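Local coordinates for protein endoglucanase (PDB 1VHO) that is probably a metal-dependent aminopeptidase of the peptidase M42 family, expected to bind two divalent metal cations per subunit, at residues 261-273 with 322-334. Numbering follows the deposited sequence.
With SO4 (sulfate ion), chain D.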
ATOM      1  N   LYS A 261      10.342  -9.679 -21.319  1.00 20.37           N
ATOM      2  CA  LYS A 261      11.720  -9.376 -20.897  1.00 21.98           C
ATOM      3  C   LYS A 261      11.881  -9.526 -19.382  1.00 21.44           C
ATOM      4  O   LYS A 261      12.915 -10.024 -18.906  1.00 21.75           O
ATOM      5  CB  LYS A 261      12.090  -7.946 -21.295  1.00 25.86           C
ATOM      6  CG  LYS A 261      12.325  -7.832 -22.829  1.00 30.65           C
ATOM      7  CD  LYS A 261      12.317  -6.333 -23.173  1.00 35.93           C
ATOM      8  CE  LYS A 261      12.655  -6.132 -24.658  1.00 41.45           C
ATOM      9  NZ  LYS A 261      12.322  -4.735 -25.077  1.00 42.87           N
ATOM     10  N   ILE A 262      10.878  -9.092 -18.598  1.00 20.50           N
ATOM     11  CA  ILE A 262      10.962  -9.248 -17.129  1.00 18.78           C
ATOM     12  C   ILE A 262      10.976 -10.703 -16.763  1.00 18.74           C
ATOM     13  O   ILE A 262      11.733 -11.207 -15.913  1.00 17.06           O
ATOM     14  CB  ILE A 262       9.797  -8.499 -16.432  1.00 19.72           C
ATOM     15  CG1 ILE A 262       9.868  -6.998 -16.644  1.00 21.44           C
ATOM     16  CG2 ILE A 262       9.747  -8.869 -14.951  1.00 19.26           C
ATOM     17  CD1 ILE A 262       8.617  -6.211 -16.196  1.00 20.28           C
ATOM     18  N   ILE A 263      10.091 -11.487 -17.437  1.00 17.88           N
ATOM     19  CA  ILE A 263      10.042 -12.936 -17.200  1.00 18.86           C
ATOM     20  C   ILE A 263      11.365 -13.602 -17.521  1.00 17.75           C
ATOM     21  O   ILE A 263      11.834 -14.481 -16.778  1.00 19.45           O
ATOM     22  CB  ILE A 263       8.899 -13.520 -18.071  1.00 23.41           C
ATOM     23  CG1 ILE A 263       7.540 -13.112 -17.462  1.00 23.22           C
ATOM     24  CG2 ILE A 263       9.004 -15.030 -18.257  1.00 21.18           C
ATOM     25  CD1 ILE A 263       6.362 -13.521 -18.358  1.00 25.02           C
ATOM     26  N   GLU A 264      12.037 -13.186 -18.595  1.00 21.96           N
ATOM     27  CA  GLU A 264      13.330 -13.799 -18.928  1.00 22.75           C
ATOM     28  C   GLU A 264      14.386 -13.487 -17.868  1.00 22.59           C
ATOM     29  O   GLU A 264      15.256 -14.334 -17.607  1.00 21.09           O
ATOM     30  CB  GLU A 264      13.861 -13.369 -20.292  1.00 25.43           C
ATOM     31  CG  GLU A 264      12.927 -13.649 -21.472  1.00 32.06           C
ATOM     32  CD  GLU A 264      12.606 -15.117 -21.672  1.00 39.21           C
ATOM     33  OE1 GLU A 264      13.318 -16.010 -21.150  1.00 36.72           O
ATOM     34  OE2 GLU A 264      11.595 -15.411 -22.377  1.00 42.02           O
ATOM     35  N   ILE A 265      14.306 -12.295 -17.281  1.00 20.33           N
ATOM     36  CA  ILE A 265      15.293 -11.960 -16.214  1.00 20.09           C
ATOM     37  C   ILE A 265      15.006 -12.826 -15.017  1.00 18.80           C
ATOM     38  O   ILE A 265      15.870 -13.399 -14.360  1.00 18.42           O
ATOM     39  CB  ILE A 265      15.184 -10.466 -15.881  1.00 18.76           C
ATOM     40  CG1 ILE A 265      15.836  -9.689 -17.039  1.00 21.11           C
ATOM     41  CG2 ILE A 265      15.936 -10.140 -14.562  1.00 18.18           C
ATOM     42  CD1 ILE A 265      15.487  -8.242 -17.149  1.00 19.91           C
ATOM     43  N   ALA A 266      13.684 -12.988 -14.694  1.00 18.62           N
ATOM     44  CA  ALA A 266      13.376 -13.846 -13.533  1.00 19.85           C
ATOM     45  C   ALA A 266      13.884 -15.257 -13.749  1.00 21.27           C
ATOM     46  O   ALA A 266      14.361 -15.959 -12.842  1.00 20.59           O
ATOM     47  CB  ALA A 266      11.857 -13.850 -13.289  1.00 16.15           C
ATOM     48  N   LYS A 267      13.686 -15.730 -14.994  1.00 22.12           N
ATOM     49  CA  LYS A 267      14.135 -17.110 -15.306  1.00 23.10           C
ATOM     50  C   LYS A 267      15.642 -17.261 -15.134  1.00 23.51           C
ATOM     51  O   LYS A 267      16.149 -18.185 -14.461  1.00 23.26           O
ATOM     52  CB  LYS A 267      13.743 -17.383 -16.769  1.00 25.20           C
ATOM     53  CG  LYS A 267      13.973 -18.838 -17.155  1.00 29.87           C
ATOM     54  CD  LYS A 267      13.926 -19.008 -18.681  1.00 34.68           C
ATOM     55  CE  LYS A 267      14.212 -20.502 -18.961  1.00 40.26           C
ATOM     56  NZ  LYS A 267      13.985 -20.814 -20.398  1.00 44.56           N
ATOM     57  N   LYS A 268      16.394 -16.314 -15.654  1.00 23.42           N
ATOM     58  CA  LYS A 268      17.877 -16.376 -15.542  1.00 25.48           C
ATOM     59  C   LYS A 268      18.332 -16.312 -14.101  1.00 26.59           C
ATOM     60  O   LYS A 268      19.281 -16.969 -13.698  1.00 25.84           O
ATOM     61  CB  LYS A 268      18.517 -15.258 -16.359  1.00 27.61           C
ATOM     62  CG  LYS A 268      20.013 -15.060 -16.106  1.00 33.66           C
ATOM     63  CD  LYS A 268      20.562 -13.935 -16.992  1.00 34.64           C
ATOM     64  CE  LYS A 268      22.019 -13.661 -16.644  1.00 39.09           C
ATOM     65  NZ  LYS A 268      22.455 -12.271 -16.987  1.00 38.62           N
ATOM     66  N   HIS A 269      17.645 -15.513 -13.261  1.00 25.22           N
ATOM     67  CA  HIS A 269      18.003 -15.391 -11.867  1.00 23.30           C
ATOM     68  C   HIS A 269      17.222 -16.237 -10.904  1.00 22.91           C
ATOM     69  O   HIS A 269      17.312 -15.995  -9.702  1.00 21.75           O
ATOM     70  CB  HIS A 269      17.949 -13.890 -11.464  1.00 21.11           C
ATOM     71  CG  HIS A 269      19.025 -13.167 -12.231  1.00 22.08           C
ATOM     72  ND1 HIS A 269      20.316 -13.092 -11.709  1.00 20.74           N
ATOM     73  CD2 HIS A 269      19.045 -12.548 -13.435  1.00 20.36           C
ATOM     74  CE1 HIS A 269      21.074 -12.441 -12.577  1.00 20.30           C
ATOM     75  NE2 HIS A 269      20.335 -12.112 -13.616  1.00 23.58           N
ATOM     76  N   ASN A 270      16.504 -17.269 -11.349  1.00 22.39           N
ATOM     77  CA  ASN A 270      15.773 -18.190 -10.512  1.00 21.50           C
ATOM     78  C   ASN A 270      14.756 -17.521  -9.589  1.00 22.36           C
ATOM     79  O   ASN A 270      14.647 -17.803  -8.391  1.00 22.46           O
ATOM     80  CB  ASN A 270      16.802 -19.047  -9.731  1.00 25.29           C
ATOM     81  CG  ASN A 270      17.753 -19.747 -10.721  1.00 33.50           C
ATOM     82  OD1 ASN A 270      17.330 -20.525 -11.565  1.00 32.96           O
ATOM     83  ND2 ASN A 270      19.049 -19.463 -10.661  1.00 33.93           N
ATOM     84  N   VAL A 271      14.061 -16.516 -10.132  1.00 22.48           N
ATOM     85  CA  VAL A 271      13.018 -15.843  -9.364  1.00 20.44           C
ATOM     86  C   VAL A 271      11.695 -16.589  -9.711  1.00 19.90           C
ATOM     87  O   VAL A 271      11.322 -16.491 -10.863  1.00 20.65           O
ATOM     88  CB  VAL A 271      12.845 -14.360  -9.671  1.00 18.87           C
ATOM     89  CG1 VAL A 271      11.703 -13.817  -8.770  1.00 18.10           C
ATOM     90  CG2 VAL A 271      14.095 -13.525  -9.322  1.00 18.46           C
ATOM     91  N   SER A 272      11.112 -17.259  -8.726  1.00 17.69           N
ATOM     92  CA  SER A 272       9.863 -17.991  -8.952  1.00 20.41           C
ATOM     93  C   SER A 272       8.738 -16.987  -9.147  1.00 19.21           C
ATOM     94  O   SER A 272       8.644 -16.034  -8.338  1.00 18.98           O
ATOM     95  CB  SER A 272       9.562 -18.926  -7.781  1.00 24.48           C
ATOM     96  OG  SER A 272      10.565 -19.966  -7.776  1.00 31.63           O
ATOM     97  N   LEU A 273       7.872 -17.192 -10.094  1.00 18.52           N
ATOM     98  CA  LEU A 273       6.797 -16.226 -10.364  1.00 17.94           C
ATOM     99  C   LEU A 273       5.452 -16.932 -10.472  1.00 19.85           C
ATOM    100  O   LEU A 273       5.400 -18.149 -10.698  1.00 18.99           O
ATOM    101  CB  LEU A 273       7.040 -15.568 -11.741  1.00 17.08           C
ATOM    102  CG  LEU A 273       8.278 -14.653 -11.905  1.00 18.55           C
ATOM    103  CD1 LEU A 273       8.393 -14.177 -13.343  1.00 19.00           C
ATOM    104  CD2 LEU A 273       8.198 -13.448 -10.960  1.00 22.01           C
ATOM    105  N   GLU A 322      11.736 -11.335  -2.958  1.00 16.63           N
ATOM    106  CA  GLU A 322      11.998 -11.810  -4.321  1.00 17.31           C
ATOM    107  C   GLU A 322      11.520 -10.821  -5.358  1.00 16.24           C
ATOM    108  O   GLU A 322      12.187 -10.632  -6.370  1.00 13.96           O
ATOM    109  CB  GLU A 322      11.418 -13.214  -4.580  1.00 19.14           C
ATOM    110  CG  GLU A 322      12.206 -14.287  -3.801  1.00 20.90           C
ATOM    111  CD  GLU A 322      13.599 -14.499  -4.393  1.00 25.03           C
ATOM    112  OE1 GLU A 322      14.563 -13.850  -3.949  1.00 25.07           O
ATOM    113  OE2 GLU A 322      13.765 -15.264  -5.358  1.00 26.14           O
ATOM    114  N   LEU A 323      10.381 -10.132  -5.130  1.00 15.47           N
ATOM    115  CA  LEU A 323       9.969  -9.107  -6.092  1.00 14.23           C
ATOM    116  C   LEU A 323      11.014  -8.007  -6.144  1.00 16.54           C
ATOM    117  O   LEU A 323      11.363  -7.450  -7.209  1.00 14.42           O
ATOM    118  CB  LEU A 323       8.556  -8.580  -5.760  1.00 14.30           C
ATOM    119  CG  LEU A 323       8.039  -7.496  -6.712  1.00 17.58           C
ATOM    120  CD1 LEU A 323       8.300  -7.885  -8.183  1.00 18.94           C
ATOM    121  CD2 LEU A 323       6.556  -7.195  -6.542  1.00 16.01           C
ATOM    122  N   ALA A 324      11.465  -7.532  -4.942  1.00 16.35           N
ATOM    123  CA  ALA A 324      12.466  -6.458  -4.980  1.00 17.12           C
ATOM    124  C   ALA A 324      13.768  -6.939  -5.677  1.00 15.49           C
ATOM    125  O   ALA A 324      14.389  -6.164  -6.387  1.00 14.71           O
ATOM    126  CB  ALA A 324      12.804  -6.080  -3.528  1.00 16.73           C
ATOM    127  N   ARG A 325      14.149  -8.186  -5.452  1.00 17.34           N
ATOM    128  CA  ARG A 325      15.352  -8.731  -6.113  1.00 18.97           C
ATOM    129  C   ARG A 325      15.158  -8.685  -7.614  1.00 17.98           C
ATOM    130  O   ARG A 325      16.020  -8.236  -8.381  1.00 16.82           O
ATOM    131  CB  ARG A 325      15.627 -10.185  -5.619  1.00 19.28           C
ATOM    132  CG  ARG A 325      16.942 -10.763  -6.186  1.00 21.46           C
ATOM    133  CD  ARG A 325      17.364 -12.014  -5.428  1.00 24.44           C
ATOM    134  NE  ARG A 325      16.595 -13.220  -5.768  1.00 22.32           N
ATOM    135  CZ  ARG A 325      16.895 -14.022  -6.790  1.00 24.53           C
ATOM    136  NH1 ARG A 325      17.940 -13.785  -7.603  1.00 19.12           N
ATOM    137  NH2 ARG A 325      16.141 -15.086  -7.018  1.00 19.57           N
ATOM    138  N   LEU A 326      13.993  -9.153  -8.099  1.00 17.50           N
ATOM    139  CA  LEU A 326      13.710  -9.095  -9.531  1.00 17.06           C
ATOM    140  C   LEU A 326      13.724  -7.684 -10.052  1.00 17.34           C
ATOM    141  O   LEU A 326      14.286  -7.422 -11.138  1.00 16.95           O
ATOM    142  CB  LEU A 326      12.257  -9.649  -9.766  1.00 16.09           C
ATOM    143  CG  LEU A 326      11.787  -9.567 -11.220  1.00 21.80           C
ATOM    144  CD1 LEU A 326      12.783 -10.287 -12.145  1.00 20.22           C
ATOM    145  CD2 LEU A 326      10.391 -10.218 -11.360  1.00 18.40           C
ATOM    146  N   LEU A 327      13.099  -6.711  -9.358  1.00 16.16           N
ATOM    147  CA  LEU A 327      13.050  -5.341  -9.857  1.00 15.26           C
ATOM    148  C   LEU A 327      14.474  -4.727  -9.915  1.00 17.50           C
ATOM    149  O   LEU A 327      14.778  -3.981 -10.859  1.00 17.51           O
ATOM    150  CB  LEU A 327      12.178  -4.371  -9.030  1.00 16.84           C
ATOM    151  CG  LEU A 327      10.673  -4.699  -8.962  1.00 25.91           C
ATOM    152  CD1 LEU A 327       9.918  -3.601  -8.188  1.00 27.80           C
ATOM    153  CD2 LEU A 327      10.095  -4.822 -10.354  1.00 22.17           C
ATOM    154  N   SER A 328      15.295  -5.043  -8.934  1.00 17.94           N
ATOM    155  CA  SER A 328      16.691  -4.556  -8.955  1.00 20.83           C
ATOM    156  C   SER A 328      17.375  -5.180 -10.197  1.00 21.18           C
ATOM    157  O   SER A 328      18.129  -4.470 -10.886  1.00 23.44           O
ATOM    158  CB  SER A 328      17.438  -4.850  -7.682  1.00 19.48           C
ATOM    159  OG  SER A 328      17.740  -6.235  -7.440  1.00 22.70           O
ATOM    160  N   LEU A 329      17.153  -6.431 -10.513  1.00 20.63           N
ATOM    161  CA  LEU A 329      17.733  -7.093 -11.691  1.00 20.45           C
ATOM    162  C   LEU A 329      17.212  -6.509 -12.981  1.00 21.22           C
ATOM    163  O   LEU A 329      17.945  -6.414 -13.983  1.00 23.10           O
ATOM    164  CB  LEU A 329      17.559  -8.613 -11.609  1.00 22.48           C
ATOM    165  CG  LEU A 329      18.366  -9.247 -10.478  1.00 25.77           C
ATOM    166  CD1 LEU A 329      17.878 -10.657 -10.133  1.00 25.33           C
ATOM    167  CD2 LEU A 329      19.851  -9.286 -10.854  1.00 25.69           C
ATOM    168  N   VAL A 330      15.959  -6.036 -13.000  1.00 19.56           N
ATOM    169  CA  VAL A 330      15.403  -5.394 -14.194  1.00 19.82           C
ATOM    170  C   VAL A 330      16.195  -4.126 -14.448  1.00 19.94           C
ATOM    171  O   VAL A 330      16.617  -3.820 -15.571  1.00 20.50           O
ATOM    172  CB  VAL A 330      13.895  -5.093 -14.053  1.00 18.12           C
ATOM    173  CG1 VAL A 330      13.370  -4.174 -15.132  1.00 17.94           C
ATOM    174  CG2 VAL A 330      13.105  -6.418 -14.086  1.00 20.54           C
ATOM    175  N   ALA A 331      16.488  -3.356 -13.375  1.00 19.63           N
ATOM    176  CA  ALA A 331      17.273  -2.151 -13.543  1.00 21.52           C
ATOM    177  C   ALA A 331      18.682  -2.468 -14.029  1.00 21.75           C
ATOM    178  O   ALA A 331      19.330  -1.583 -14.616  1.00 23.59           O
ATOM    179  CB  ALA A 331      17.331  -1.332 -12.236  1.00 19.04           C
ATOM    180  N   VAL A 332      19.203  -3.651 -13.801  1.00 23.30           N
ATOM    181  CA  VAL A 332      20.547  -4.019 -14.250  1.00 24.30           C
ATOM    182  C   VAL A 332      20.595  -4.608 -15.647  1.00 26.41           C
ATOM    183  O   VAL A 332      21.396  -4.179 -16.497  1.00 25.42           O
ATOM    184  CB  VAL A 332      21.162  -5.039 -13.280  1.00 26.29           C
ATOM    185  CG1 VAL A 332      22.559  -5.513 -13.762  1.00 28.27           C
ATOM    186  CG2 VAL A 332      21.299  -4.473 -11.871  1.00 27.18           C
ATOM    187  N   GLU A 333      19.644  -5.491 -15.987  1.00 26.69           N
ATOM    188  CA  GLU A 333      19.652  -6.189 -17.254  1.00 26.45           C
ATOM    189  C   GLU A 333      18.642  -5.832 -18.304  1.00 28.20           C
ATOM    190  O   GLU A 333      18.763  -6.363 -19.425  1.00 26.80           O
ATOM    191  CB  GLU A 333      19.431  -7.710 -16.942  1.00 25.96           C
ATOM    192  CG  GLU A 333      20.608  -8.211 -16.084  1.00 28.54           C
ATOM    193  CD  GLU A 333      20.491  -9.683 -15.777  1.00 30.79           C
ATOM    194  OE1 GLU A 333      19.507 -10.314 -16.225  1.00 32.43           O
ATOM    195  OE2 GLU A 333      21.332 -10.237 -15.042  1.00 31.84           O
ATOM    196  N   LEU A 334      17.604  -5.067 -17.987  1.00 27.25           N
ATOM    197  CA  LEU A 334      16.618  -4.744 -18.992  1.00 29.20           C
ATOM    198  C   LEU A 334      17.220  -4.069 -20.239  1.00 31.31           C
ATOM    199  O   LEU A 334      17.889  -3.058 -20.152  1.00 27.68           O
ATOM    200  CB  LEU A 334      15.484  -3.869 -18.486  1.00 24.79           C
ATOM    201  CG  LEU A 334      14.363  -3.516 -19.462  1.00 27.67           C
ATOM    202  CD1 LEU A 334      13.598  -4.783 -19.891  1.00 28.06           C
ATOM    203  CD2 LEU A 334      13.372  -2.539 -18.808  1.00 28.18           C
TER
HETATM  204  S   SO4 D 352      21.235 -13.054  -8.147  1.00 59.25           S
HETATM  205  O1  SO4 D 352      21.649 -14.129  -7.160  1.00 60.63           O
HETATM  206  O2  SO4 D 352      20.738 -13.778  -9.360  1.00 58.66           O
HETATM  207  O3  SO4 D 352      20.193 -12.196  -7.518  1.00 57.61           O
HETATM  208  O4  SO4 D 352      22.448 -12.243  -8.492  1.00 59.72           O
HETATM  209  O   HOH W   1      12.090 -17.065  -6.002  1.00 23.62           O
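Ile-265 is a knob in a hole formed by Leu-326, Leu-329, Val-330 and Glu-333, where the helical stretch 261-268 crosses 322-333, part of the C-terminal helix, with their N-to-C directions 111° apart. Both helices lie against the mixed eight-stranded sheet of the catalytic domain, Ile-262 reaching Ile-224 and Ser-299, and Leu-327 reaching Ile-224 and Met-226. Ile-265 splits its branches: CG2, anti to the backbone N, rests on Leu-329 CB at 3.7 Å, while CD1 runs on toward Val-330 and the backbone N of Leu-334. Beside it, Leu-326 sends CD1 to Ala-266 and CD2 to both Ile-262 CG2 and Leu-273 CD2.

Outward from this apolar centre, the contact illustrates how a helix end can be held by side chains of its neighbour. Helix 256-268 closes in a Schellman motif with Asn-270, at positive phi, as its C' residue. Just before it, the ring of His-269 has Leu-329 CD2 over one face, a CH-pi contact 3.9 Å from the centroid. His-269 NE2 donates to the syn side of Glu-333 OE2 (2.6 Å), which Lys-268 NZ meets from the opposite face of the carboxylate in a salt bridge. His-269 ND1 and Arg-325 NH1 both hold a sulfate, probably from the crystallisation liquor.

Arg-325, bent at chi3 (76°), turns its guanidinium so that NH1 and NH2 share the carbonyl O of His-269, while Val-271 CG2 sits over one face, offset toward the rim. Glu-322 fixes the guanidinium side-on, OE1 taking NE at 2.8 Å and OE2 taking NH2 through its syn lone pair at 2.9 Å. An alanine in place of Arg-325 is likely to leave that carbonyl without these two donors and the Glu-322 carboxylate without its charged mate. A water bridges Glu-322 OE2 to Ser-272 N.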